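Local atomic coordinates of cytochrome P450 113A1 (Saccharopolyspora erythraea, PDB entry 2JJN), a protein that hydroxylates the macrolactone ring of erythromycin D at C-12 to give erythromycin C, as a heme-dependent cytochrome P450 monooxygenase of erythromycin biosynthesis. Residues Leu31-Thr36 and Pro42-Arg47. The protein carries 2 engineered substitutions. Numbering follows the deposited sequence. Where two conformers were deposited one is given.
Sequences LDWLGT and PVWQDR
Asp46 OD1 accepts the backbone N-H groups of both Tyr48 and Val50, the first closing an Asx turn, just beyond the strand whose Trp44 meets Trp33 of the preceding helix. The other carboxylate oxygen, OD2, is hydrogen-bonded to His52 NE2, which pins this buried group from both of its oxygens. The contact itself is apolar and small, burying 80 Å² in all: a T-shaped stack in which Trp33 gives the edge and Trp44 the face. Trp33 CH2 lies 3.7 Å from Trp44 CZ3 and 3.8 Å from Trp44 CE3, so the far corner of one benzo ring approaches the rim of the other rather than its middle. The six-membered rings stand 5.3 Å apart between centroids, their planes at 78°, a geometry that sets the C-H edge of Trp33 against the pi cloud of Trp44. In Trp33, CG is anti to the backbone N (chi1 -176°), and the indole reaches outward from the helix to the strand. On the opposite face of Trp44, Asp46 CA sits 4.0 Å above the ring plane, near CH2 and CZ2, a different part of the rim. Phe54 meets the Trp33 ring roughly perpendicularly, while His52 lies against Trp44 at a shallower tilt. The stack thus bridges helix 27-40, the A helix of the P450 fold, and outermost strand 43-45, which pairs antiparallel with strand 51-53 in the five-stranded mixed sheet; helix 316-320 packs against the same helix through Leu31 and Leu34.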
# COMPACT_ATOMS: atom_id res chain seq x y z
N LEU A 31 -5.00 9.28 15.70
CA LEU A 31 -3.65 9.71 16.06
C LEU A 31 -3.51 10.02 17.53
O LEU A 31 -2.52 9.65 18.16
CB LEU A 31 -3.22 10.92 15.19
CG LEU A 31 -3.05 10.54 13.72
CD1 LEU A 31 -2.90 11.80 12.90
CD2 LEU A 31 -1.86 9.61 13.48
N ASP A 32 -4.52 10.69 18.10
CA ASP A 32 -4.45 11.09 19.51
C ASP A 32 -4.41 9.81 20.37
O ASP A 32 -3.62 9.71 21.32
CB ASP A 32 -5.68 11.95 19.85
CG ASP A 32 -5.54 13.39 19.35
OD1 ASP A 32 -4.42 13.79 18.95
OD2 ASP A 32 -6.55 14.13 19.39
N TRP A 33 -5.24 8.83 20.01
CA TRP A 33 -5.28 7.56 20.73
C TRP A 33 -3.95 6.82 20.64
O TRP A 33 -3.44 6.31 21.64
CB TRP A 33 -6.45 6.72 20.24
CG TRP A 33 -6.66 5.42 20.96
CD1 TRP A 33 -7.38 5.23 22.12
CD2 TRP A 33 -6.20 4.13 20.55
NE1 TRP A 33 -7.40 3.90 22.45
CE2 TRP A 33 -6.67 3.20 21.52
CE3 TRP A 33 -5.44 3.67 19.47
CZ2 TRP A 33 -6.40 1.82 21.43
CZ3 TRP A 33 -5.15 2.26 19.40
CH2 TRP A 33 -5.67 1.37 20.37
N LEU A 34 -3.43 6.71 19.43
CA LEU A 34 -2.13 6.06 19.28
C LEU A 34 -1.07 6.73 20.13
O LEU A 34 -0.23 6.02 20.72
CB LEU A 34 -1.70 6.13 17.81
CG LEU A 34 -2.57 5.29 16.87
CD1 LEU A 34 -2.19 5.57 15.38
CD2 LEU A 34 -2.46 3.78 17.16
N GLY A 35 -1.09 8.08 20.19
CA GLY A 35 -0.18 8.82 21.07
C GLY A 35 -0.31 8.38 22.52
O GLY A 35 0.68 8.10 23.22
N THR A 36 -1.53 8.28 22.99
CA THR A 36 -1.74 7.88 24.38
C THR A 36 -1.25 6.46 24.63
O THR A 36 -0.70 6.15 25.70
CB THR A 36 -3.19 8.04 24.81
OG1 THR A 36 -4.04 7.17 24.04
CG2 THR A 36 -3.64 9.50 24.68
N PRO A 42 2.01 0.53 25.39
CA PRO A 42 2.63 0.40 24.08
C PRO A 42 2.48 -0.98 23.43
O PRO A 42 2.70 -1.09 22.21
CB PRO A 42 4.12 0.67 24.36
CG PRO A 42 4.30 0.25 25.81
CD PRO A 42 2.99 0.71 26.48
N VAL A 43 2.02 -1.96 24.19
CA VAL A 43 1.70 -3.33 23.67
C VAL A 43 0.36 -3.68 24.26
O VAL A 43 0.26 -3.86 25.49
CB VAL A 43 2.79 -4.35 24.07
CG1 VAL A 43 2.43 -5.73 23.53
CG2 VAL A 43 4.14 -3.90 23.55
N TRP A 44 -0.66 -3.81 23.41
CA TRP A 44 -2.04 -3.81 23.90
C TRP A 44 -2.78 -5.01 23.30
O TRP A 44 -2.63 -5.32 22.11
CB TRP A 44 -2.74 -2.53 23.42
CG TRP A 44 -4.18 -2.48 23.77
CD1 TRP A 44 -4.73 -2.50 25.02
CD2 TRP A 44 -5.27 -2.35 22.84
NE1 TRP A 44 -6.13 -2.44 24.92
CE2 TRP A 44 -6.47 -2.33 23.59
CE3 TRP A 44 -5.34 -2.27 21.45
CZ2 TRP A 44 -7.75 -2.22 22.97
CZ3 TRP A 44 -6.58 -2.17 20.83
CH2 TRP A 44 -7.78 -2.16 21.59
N GLN A 45 -3.60 -5.68 24.11
CA GLN A 45 -4.35 -6.85 23.66
C GLN A 45 -5.80 -6.45 23.57
O GLN A 45 -6.37 -5.96 24.55
CB GLN A 45 -4.21 -7.93 24.73
CG GLN A 45 -4.95 -9.23 24.38
CD GLN A 45 -4.93 -10.24 25.52
OE1 GLN A 45 -5.04 -11.50 25.32
NE2 GLN A 45 -4.81 -9.74 26.71
N ASP A 46 -6.40 -6.59 22.39
CA ASP A 46 -7.79 -6.21 22.17
C ASP A 46 -8.80 -7.30 22.54
O ASP A 46 -8.42 -8.39 23.00
CB ASP A 46 -8.01 -5.63 20.76
CG ASP A 46 -8.02 -6.66 19.65
OD1 ASP A 46 -8.22 -7.88 19.95
OD2 ASP A 46 -7.85 -6.19 18.49
N ARG A 47 -10.09 -6.98 22.33
CA ARG A 47 -11.13 -7.92 22.79
C ARG A 47 -11.18 -9.20 21.98
O ARG A 47 -11.87 -10.18 22.38
CB ARG A 47 -12.50 -7.23 22.78
CG ARG A 47 -13.04 -6.92 21.41
CD ARG A 47 -14.50 -6.41 21.59
NE ARG A 47 -15.32 -6.61 20.42
CZ ARG A 47 -16.47 -7.29 20.39
NH1 ARG A 47 -16.97 -7.86 21.49
NH2 ARG A 47 -17.14 -7.38 19.25